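Local coordinates for protein beta-L-arabinobiosidase (Bacteroides thetaiotaomicron, PDB 5MQR) that breaks down plant pectin as a glycoside hydrolase, classed as a beta-L-arabinobiosidase and arabinofuranosidase and, less securely, as an exo-alpha-sialidase, at residues Ile1030-Arg1035 and Ile1040-Leu1045; Glu718-Arg723 and Met1025-Ile1030; Pro78-Ala81 and Gln86-Tyr89. One frame throughout, in Å; residues are numbered along the deposited sequence.

Contact 1: residues Ile1030-Arg1035 and Ile1040-Leu1045; sequences IGLRPR and IEINPL
The backbones of I1030-R1035 and I1040-L1045 run in roughly opposite directions, 148° apart end to end, and meet in a single beta bridge between L1032 and I1042. This is the connection from helix 1022-1029 to strand 1040-1042 in the glycosyl hydrolase family 65 C-terminal region, and it illustrates how a chain leaving a helix can be tied to the next strand by very few bonds. G1031, where the chain departs from helical backbone angles, has positive phi and no side chain, which lets its CA approach P1044 N to 4.1 Å. Its carbonyl is used twice: G1031 O accepts N1043 N at 2.9 Å, and I1042 CA adds a CA-H...O contact. The neighbouring bond, R1033 N to E1041 O at 2.9 Å, is the straighter at its hydrogen. One water continues the pairing, donating to R1033 O and accepting from E1041 N.

On one side, L1032 swings CG anti to the backbone N (chi1 176°), which carries CD1 back to the strand, 4.2 Å from I1040 CG2 and equally far from I1042 CG2; V1059 and I1068 extend this apolar layer. On the other side the extended E1041 reaches between two arginines. The R1033 side chain meets it with its aliphatic stem, CB lying 3.8 Å from E1041 CD, because the chain folds at chi2 and chi3 and delivers the guanidinium to N960 and the carbonyl of T1027. R1035 makes the salt bridge, while its NH2 also pairs with D1037. The guanidinium and carboxylate planes stand 76° apart: R1035 NH1 points along its own plane yet comes down on E1041 OE1 from above the carboxylate, at 3.0 Å.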
loop_
_atom_site.group_PDB
_atom_site.type_symbol
_atom_site.label_atom_id
_atom_site.label_comp_id
_atom_site.label_asym_id
_atom_site.label_seq_id
_atom_site.Cartn_x
_atom_site.Cartn_y
_atom_site.Cartn_z
ATOM N N ILE A 1030 -8.612 11.432 11.749
ATOM C CA ILE A 1030 -8.667 10.584 10.557
ATOM C C ILE A 1030 -9.986 10.802 9.823
ATOM O O ILE A 1030 -10.045 10.715 8.603
ATOM C CB ILE A 1030 -8.546 9.090 10.926
ATOM C CG1 ILE A 1030 -7.195 8.794 11.584
ATOM C CG2 ILE A 1030 -8.730 8.184 9.703
ATOM C CD1 ILE A 1030 -6.036 8.797 10.616
ATOM N N GLY A 1031 -11.046 11.090 10.574
ATOM C CA GLY A 1031 -12.258 11.584 9.992
ATOM C C GLY A 1031 -13.230 10.540 9.483
ATOM O O GLY A 1031 -14.065 10.868 8.626
ATOM N N LEU A 1032 -13.190 9.319 10.010
ATOM C CA LEU A 1032 -14.246 8.357 9.679
ATOM C C LEU A 1032 -15.538 8.794 10.344
ATOM O O LEU A 1032 -15.604 8.844 11.562
ATOM C CB LEU A 1032 -13.882 6.949 10.130
ATOM C CG LEU A 1032 -14.945 5.846 9.943
ATOM C CD1 LEU A 1032 -15.354 5.648 8.489
ATOM C CD2 LEU A 1032 -14.405 4.544 10.509
ATOM N N ARG A 1033 -16.554 9.107 9.544
ATOM C CA ARG A 1033 -17.829 9.610 10.068
ATOM C C ARG A 1033 -18.913 8.536 10.104
ATOM O O ARG A 1033 -19.515 8.225 9.090
ATOM C CB ARG A 1033 -18.302 10.805 9.229
ATOM C CG ARG A 1033 -17.235 11.896 9.023
ATOM C CD ARG A 1033 -16.788 12.569 10.319
ATOM N NE ARG A 1033 -17.897 13.237 10.998
ATOM C CZ ARG A 1033 -17.869 13.692 12.255
ATOM N NH1 ARG A 1033 -16.774 13.566 13.019
ATOM N NH2 ARG A 1033 -18.951 14.284 12.767
ATOM N N PRO A 1034 -19.178 7.962 11.282
ATOM C CA PRO A 1034 -20.090 6.807 11.256
ATOM C C PRO A 1034 -21.483 7.163 10.799
ATOM O O PRO A 1034 -21.937 8.272 11.050
ATOM C CB PRO A 1034 -20.095 6.331 12.717
ATOM C CG PRO A 1034 -18.791 6.830 13.266
ATOM C CD PRO A 1034 -18.573 8.157 12.612
ATOM N N ARG A 1035 -22.132 6.236 10.104
ATOM C CA ARG A 1035 -23.456 6.449 9.524
ATOM C C ARG A 1035 -24.343 5.239 9.692
ATOM O O ARG A 1035 -23.865 4.133 9.922
ATOM C CB ARG A 1035 -23.343 6.731 8.029
ATOM C CG ARG A 1035 -22.636 8.026 7.686
ATOM C CD ARG A 1035 -22.127 7.965 6.276
ATOM N NE ARG A 1035 -23.228 7.957 5.315
ATOM C CZ ARG A 1035 -23.523 8.940 4.464
ATOM N NH1 ARG A 1035 -22.810 10.056 4.412
ATOM N NH2 ARG A 1035 -24.562 8.808 3.637
ATOM N N ILE A 1040 -19.589 4.891 3.063
ATOM C CA ILE A 1040 -18.443 5.255 3.879
ATOM C C ILE A 1040 -18.097 6.716 3.617
ATOM O O ILE A 1040 -17.980 7.123 2.462
ATOM C CB ILE A 1040 -17.217 4.396 3.567
ATOM C CG1 ILE A 1040 -17.565 2.909 3.708
ATOM C CG2 ILE A 1040 -16.037 4.803 4.463
ATOM C CD1 ILE A 1040 -16.451 1.995 3.227
ATOM N N GLU A 1041 -17.934 7.483 4.691
ATOM C CA GLU A 1041 -17.683 8.926 4.612
ATOM C C GLU A 1041 -16.471 9.220 5.476
ATOM O O GLU A 1041 -16.494 8.950 6.669
ATOM C CB GLU A 1041 -18.905 9.707 5.121
ATOM C CG GLU A 1041 -18.748 11.237 5.191
ATOM C CD GLU A 1041 -19.891 11.951 5.945
ATOM O OE1 GLU A 1041 -20.864 11.301 6.369
ATOM O OE2 GLU A 1041 -19.824 13.188 6.131
ATOM N N ILE A 1042 -15.413 9.736 4.868
ATOM C CA ILE A 1042 -14.274 10.232 5.616
ATOM C C ILE A 1042 -14.006 11.675 5.280
ATOM O O ILE A 1042 -14.308 12.138 4.187
ATOM C CB ILE A 1042 -12.982 9.400 5.442
ATOM C CG1 ILE A 1042 -12.270 9.694 4.116
ATOM C CG2 ILE A 1042 -13.295 7.926 5.589
ATOM C CD1 ILE A 1042 -10.960 8.937 3.949
ATOM N N ASN A 1043 -13.416 12.375 6.240
ATOM C CA ASN A 1043 -13.076 13.772 6.075
ATOM C C ASN A 1043 -12.040 14.119 7.123
ATOM O O ASN A 1043 -12.376 14.647 8.180
ATOM C CB ASN A 1043 -14.328 14.641 6.218
ATOM C CG ASN A 1043 -14.040 16.105 5.968
ATOM O OD1 ASN A 1043 -13.238 16.439 5.095
ATOM N ND2 ASN A 1043 -14.636 16.975 6.762
ATOM N N PRO A 1044 -10.772 13.775 6.862
ATOM C CA PRO A 1044 -9.724 14.060 7.840
ATOM C C PRO A 1044 -9.563 15.540 8.116
ATOM O O PRO A 1044 -9.585 16.333 7.200
ATOM C CB PRO A 1044 -8.459 13.519 7.189
ATOM C CG PRO A 1044 -8.915 12.650 6.085
ATOM C CD PRO A 1044 -10.230 13.178 5.637
ATOM N N LEU A 1045 -9.406 15.890 9.381
ATOM C CA LEU A 1045 -9.156 17.265 9.773
ATOM C C LEU A 1045 -7.678 17.440 10.099
ATOM O O LEU A 1045 -7.308 17.908 11.159
ATOM C CB LEU A 1045 -10.038 17.642 10.978
ATOM C CG LEU A 1045 -11.519 17.360 10.812
ATOM C CD1 LEU A 1045 -12.233 17.550 12.139
ATOM C CD2 LEU A 1045 -12.119 18.196 9.699
HETATM O O HOH W 1 -18.861 6.303 7.205
#

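Contact 2: residues Glu718-Arg723 and Met1025-Ile1030; sequences ESRWLR and MITGLI
A type I beta turn from S719 to L722, at the C-terminal end of helix 712-719, carries R720 and W721 at its two central positions and presents both to helix 1022-1029. The indole of W721 lies flat against I1026. Methyl CG2 of I1026 sits 3.5 Å from the centroid of the six-membered ring of W721, only 12° off the ring normal, a CH-pi contact over that ring's face. The other branch serves the five-membered ring: with CG1 anti to the carbonyl carbon (chi1 -67°), CD1 of I1026 comes within 3.6 Å of W721 CG, and one isoleucine spans much of one indole face. On the opposite face R720 CG lies 3.8 Å above the ring plane, toward its rim, and W721 CZ2 in turn sits over one face of the guanidinium.

The setting is consistent with the helical (alpha/alpha) barrel of six-hairpin glycosidases; here W676 of helix 666-680 and V764 of helix 754-765 also touch W721. T1027 adds a methyl where the two turn residues come together, CG2 standing 3.5 Å from W721 CZ2 and 3.6 Å from R720 NH2. That methyl faces the turn because OG1 occupies the position between backbone N and carbonyl carbon (chi1 64°) and bonds back to the carbonyl of D1023.

D1023 also organises the polar edge of the contact: its OD1 receives both W721 NE1 and a salt bridge from R720 NH2, fixing indole and guanidinium relative to one another, while R720 NH1 goes to the carbonyl of A760. Toward its C-terminal end helix 1022-1029 widens into a pi-type turn, closed by I1030 N to M1025 O at 2.9 Å.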
loop_
_atom_site.group_PDB
_atom_site.type_symbol
_atom_site.label_atom_id
_atom_site.label_comp_id
_atom_site.label_asym_id
_atom_site.label_seq_id
_atom_site.Cartn_x
_atom_site.Cartn_y
_atom_site.Cartn_z
ATOM N N GLU A 718 -15.858 5.541 23.041
ATOM C CA GLU A 718 -14.509 5.024 22.895
ATOM C C GLU A 718 -14.508 3.535 22.605
ATOM O O GLU A 718 -13.799 3.083 21.703
ATOM C CB GLU A 718 -13.669 5.276 24.135
ATOM C CG GLU A 718 -12.159 5.057 23.947
ATOM C CD GLU A 718 -11.428 6.292 23.429
ATOM O OE1 GLU A 718 -12.084 7.167 22.811
ATOM O OE2 GLU A 718 -10.196 6.400 23.654
ATOM N N SER A 719 -15.276 2.778 23.374
ATOM C CA SER A 719 -15.220 1.328 23.316
ATOM C C SER A 719 -15.909 0.732 22.101
ATOM O O SER A 719 -15.740 -0.452 21.827
ATOM C CB SER A 719 -15.797 0.717 24.582
ATOM O OG SER A 719 -15.104 1.207 25.726
ATOM N N ARG A 720 -16.683 1.533 21.366
ATOM C CA ARG A 720 -17.416 1.010 20.208
ATOM C C ARG A 720 -16.481 0.521 19.100
ATOM O O ARG A 720 -16.924 -0.228 18.236
ATOM C CB ARG A 720 -18.423 2.026 19.668
ATOM C CG ARG A 720 -17.797 3.254 19.012
ATOM C CD ARG A 720 -18.857 4.285 18.659
ATOM N NE ARG A 720 -18.255 5.577 18.303
ATOM C CZ ARG A 720 -18.816 6.498 17.511
ATOM N NH1 ARG A 720 -19.992 6.275 16.937
ATOM N NH2 ARG A 720 -18.174 7.645 17.263
ATOM N N TRP A 721 -15.203 0.928 19.147
ATOM C CA TRP A 721 -14.192 0.545 18.155
ATOM C C TRP A 721 -13.485 -0.770 18.425
ATOM O O TRP A 721 -12.745 -1.257 17.567
ATOM C CB TRP A 721 -13.156 1.675 17.980
ATOM C CG TRP A 721 -13.807 2.936 17.564
ATOM C CD1 TRP A 721 -14.076 4.010 18.359
ATOM C CD2 TRP A 721 -14.346 3.248 16.273
ATOM N NE1 TRP A 721 -14.715 4.980 17.640
ATOM C CE2 TRP A 721 -14.906 4.534 16.358
ATOM C CE3 TRP A 721 -14.408 2.565 15.050
ATOM C CZ2 TRP A 721 -15.520 5.155 15.281
ATOM C CZ3 TRP A 721 -15.020 3.183 13.975
ATOM C CH2 TRP A 721 -15.569 4.479 14.098
ATOM N N LEU A 722 -13.701 -1.340 19.609
ATOM C CA LEU A 722 -13.116 -2.621 19.968
ATOM C C LEU A 722 -13.785 -3.708 19.146
ATOM O O LEU A 722 -15.008 -3.774 19.068
ATOM C CB LEU A 722 -13.290 -2.916 21.457
ATOM C CG LEU A 722 -12.689 -1.938 22.455
ATOM C CD1 LEU A 722 -13.061 -2.393 23.850
ATOM C CD2 LEU A 722 -11.185 -1.786 22.287
ATOM N N ARG A 723 -12.976 -4.587 18.570
ATOM C CA ARG A 723 -13.452 -5.520 17.554
ATOM C C ARG A 723 -14.269 -6.662 18.147
ATOM O O ARG A 723 -15.215 -7.106 17.528
ATOM C CB ARG A 723 -12.272 -6.073 16.739
ATOM C CG ARG A 723 -11.562 -5.033 15.852
ATOM C CD ARG A 723 -10.380 -5.657 15.106
ATOM N NE ARG A 723 -10.906 -6.708 14.237
ATOM C CZ ARG A 723 -11.307 -6.541 12.981
ATOM N NH1 ARG A 723 -11.194 -5.357 12.368
ATOM N NH2 ARG A 723 -11.832 -7.569 12.331
HETATM N N MSE A 1025 -9.544 10.461 17.560
HETATM C CA MSE A 1025 -8.550 10.118 16.551
HETATM C C MSE A 1025 -9.229 9.525 15.325
HETATM O O MSE A 1025 -8.974 9.948 14.213
HETATM C CB MSE A 1025 -7.511 9.147 17.101
HETATM C CG MSE A 1025 -6.653 9.699 18.239
HETATM SE SE MSE A 1025 -5.319 10.947 17.515
HETATM C CE MSE A 1025 -4.165 9.510 16.803
ATOM N N ILE A 1026 -10.133 8.579 15.549
ATOM C CA ILE A 1026 -10.787 7.835 14.492
ATOM C C ILE A 1026 -11.843 8.654 13.745
ATOM O O ILE A 1026 -11.904 8.615 12.499
ATOM C CB ILE A 1026 -11.400 6.546 15.055
ATOM C CG1 ILE A 1026 -10.282 5.609 15.520
ATOM C CG2 ILE A 1026 -12.264 5.833 14.011
ATOM C CD1 ILE A 1026 -10.752 4.446 16.380
ATOM N N THR A 1027 -12.677 9.386 14.477
ATOM C CA THR A 1027 -13.803 10.083 13.850
ATOM C C THR A 1027 -13.546 11.535 13.485
ATOM O O THR A 1027 -14.305 12.088 12.689
ATOM C CB THR A 1027 -15.101 10.038 14.701
ATOM O OG1 THR A 1027 -14.896 10.730 15.934
ATOM C CG2 THR A 1027 -15.517 8.625 14.968
ATOM N N GLY A 1028 -12.530 12.167 14.073
ATOM C CA GLY A 1028 -12.281 13.583 13.849
ATOM C C GLY A 1028 -11.026 13.784 13.031
ATOM O O GLY A 1028 -11.081 14.264 11.888
ATOM N N LEU A 1029 -9.887 13.407 13.624
ATOM C CA LEU A 1029 -8.570 13.547 12.981
ATOM C C LEU A 1029 -8.459 12.743 11.673
ATOM O O LEU A 1029 -8.267 13.306 10.624
ATOM C CB LEU A 1029 -7.467 13.127 13.949
ATOM C CG LEU A 1029 -6.101 13.618 13.514
ATOM C CD1 LEU A 1029 -5.891 15.083 13.843
ATOM C CD2 LEU A 1029 -5.053 12.804 14.219
ATOM N N ILE A 1030 -8.612 11.432 11.749
ATOM C CA ILE A 1030 -8.667 10.584 10.557
ATOM C C ILE A 1030 -9.986 10.802 9.823
ATOM O O ILE A 1030 -10.045 10.715 8.603
ATOM C CB ILE A 1030 -8.546 9.090 10.926
ATOM C CG1 ILE A 1030 -7.195 8.794 11.584
ATOM C CG2 ILE A 1030 -8.730 8.184 9.703
ATOM C CD1 ILE A 1030 -6.036 8.797 10.616
#

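Contact 3: residues Pro78-Ala81 and Gln86-Tyr89; sequences PMLA and QFYY
P78 lays its ring alongside the phenol of Y89, the two pointing the same way, with P78 CB 3.6 Å from Y89 OH. The hydroxyl bonds to the carbonyl of W399, which fixes the far end of the phenol. L80 continues the same face: a chi1 near 180° (-168°) directs its CG away from its own N, and CD1 reaches across the hairpin to within 4.1 Å of Y89 CD2 and 4.2 Å of F87 CD2.

Beneath these side chains lies a regular antiparallel ladder. A81 and Y88 form a hydrogen-bonded pair, with A81 N to Y88 O at 2.9 Å and Y88 N to A81 O at 2.8 Å, whereas L80 and Y89 are a non-hydrogen-bonded pair. The selenomethionine M79 turns away from the partner strand, and the nearest approach of its side chain to a bound calcium ion is about 4 Å.

Strands 74-83 and 86-94 are the first two of a four-stranded antiparallel sheet, as in a propeller blade. Strands 387-393 and 397-403 pack against the P78 and Y89 side, I400 touching L80, while F155 of strand 148-157 meets M79, A81 and Y88 from the neighbouring sheet.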
loop_
_atom_site.group_PDB
_atom_site.type_symbol
_atom_site.label_atom_id
_atom_site.label_comp_id
_atom_site.label_asym_id
_atom_site.label_seq_id
_atom_site.Cartn_x
_atom_site.Cartn_y
_atom_site.Cartn_z
ATOM N N PRO A 78 18.045 -5.760 -26.475
ATOM C CA PRO A 78 16.766 -5.254 -26.925
ATOM C C PRO A 78 16.600 -3.753 -26.716
ATOM O O PRO A 78 17.216 -3.181 -25.810
ATOM C CB PRO A 78 15.750 -6.054 -26.095
ATOM C CG PRO A 78 16.479 -6.387 -24.845
ATOM C CD PRO A 78 17.917 -6.565 -25.246
HETATM N N MSE A 79 15.781 -3.154 -27.570
HETATM C CA MSE A 79 15.310 -1.769 -27.450
HETATM C C MSE A 79 13.813 -1.806 -27.488
HETATM O O MSE A 79 13.213 -2.736 -28.040
HETATM C CB MSE A 79 15.806 -0.884 -28.588
HETATM C CG MSE A 79 17.322 -0.946 -28.763
HETATM SE SE MSE A 79 18.194 0.080 -27.324
HETATM C CE MSE A 79 19.716 -1.145 -26.973
ATOM N N LEU A 80 13.184 -0.796 -26.893
ATOM C CA LEU A 80 11.726 -0.752 -26.774
ATOM C C LEU A 80 11.148 0.646 -26.985
ATOM O O LEU A 80 11.681 1.637 -26.477
ATOM C CB LEU A 80 11.316 -1.293 -25.406
ATOM C CG LEU A 80 9.841 -1.603 -25.137
ATOM C CD1 LEU A 80 9.332 -2.785 -25.947
ATOM C CD2 LEU A 80 9.700 -1.877 -23.642
ATOM N N ALA A 81 10.060 0.712 -27.760
ATOM C CA ALA A 81 9.256 1.926 -27.895
ATOM C C ALA A 81 7.760 1.563 -27.928
ATOM O O ALA A 81 7.412 0.388 -28.050
ATOM C CB ALA A 81 9.661 2.705 -29.123
ATOM N N GLN A 86 0.972 0.561 -30.166
ATOM C CA GLN A 86 1.716 -0.710 -30.264
ATOM C C GLN A 86 3.115 -0.620 -29.688
ATOM O O GLN A 86 3.774 0.405 -29.854
ATOM C CB GLN A 86 1.836 -1.180 -31.726
ATOM C CG GLN A 86 0.514 -1.669 -32.291
ATOM C CD GLN A 86 0.555 -2.067 -33.754
ATOM O OE1 GLN A 86 -0.405 -1.833 -34.468
ATOM N NE2 GLN A 86 1.648 -2.675 -34.202
ATOM N N PHE A 87 3.571 -1.721 -29.076
ATOM C CA PHE A 87 4.960 -1.881 -28.690
ATOM C C PHE A 87 5.791 -2.193 -29.921
ATOM O O PHE A 87 5.345 -2.930 -30.793
ATOM C CB PHE A 87 5.148 -3.022 -27.712
ATOM C CG PHE A 87 4.495 -2.810 -26.380
ATOM C CD1 PHE A 87 3.196 -3.260 -26.143
ATOM C CD2 PHE A 87 5.196 -2.207 -25.347
ATOM C CE1 PHE A 87 2.605 -3.096 -24.903
ATOM C CE2 PHE A 87 4.622 -2.037 -24.108
ATOM C CZ PHE A 87 3.329 -2.474 -23.881
ATOM N N TYR A 88 6.998 -1.629 -29.974
ATOM C CA TYR A 88 8.012 -1.980 -30.942
ATOM C C TYR A 88 9.247 -2.427 -30.166
ATOM O O TYR A 88 9.747 -1.706 -29.276
ATOM C CB TYR A 88 8.310 -0.789 -31.847
ATOM C CG TYR A 88 7.156 -0.497 -32.771
ATOM C CD1 TYR A 88 6.097 0.274 -32.353
ATOM C CD2 TYR A 88 7.103 -1.040 -34.043
ATOM C CE1 TYR A 88 5.016 0.507 -33.184
ATOM C CE2 TYR A 88 6.023 -0.809 -34.888
ATOM C CZ TYR A 88 4.976 -0.034 -34.447
ATOM O OH TYR A 88 3.889 0.228 -35.255
ATOM N N TYR A 89 9.730 -3.623 -30.529
ATOM C CA TYR A 89 10.764 -4.367 -29.818
ATOM C C TYR A 89 11.830 -4.686 -30.861
ATOM O O TYR A 89 11.564 -5.388 -31.845
ATOM C CB TYR A 89 10.147 -5.635 -29.239
ATOM C CG TYR A 89 11.011 -6.435 -28.287
ATOM C CD1 TYR A 89 12.108 -7.146 -28.741
ATOM C CD2 TYR A 89 10.694 -6.522 -26.930
ATOM C CE1 TYR A 89 12.887 -7.888 -27.883
ATOM C CE2 TYR A 89 11.456 -7.285 -26.059
ATOM C CZ TYR A 89 12.557 -7.960 -26.541
ATOM O OH TYR A 89 13.357 -8.698 -25.703
#

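Overall arrangement
Contacts 1 and 2 form one continuous unit, their centres about 10 Å apart. They share I1030, where helix 1022-1029 of contact 2 leads into the loop of contact 1, and L1032 N lies 2.9 Å from I1026 O, a probable hydrogen bond between them. L1032 also touches W721, linking the apolar side of contact 1 to the indole of contact 2. Contact 3 belongs to the N-terminal propeller, across the centre of the chain, with its centre about 46 Å from that of contact 1 and about 51 Å from that of contact 2, and nearest atoms about 33 and 37 Å away. The calcium ion beside contact 3 is thus remote from the other two.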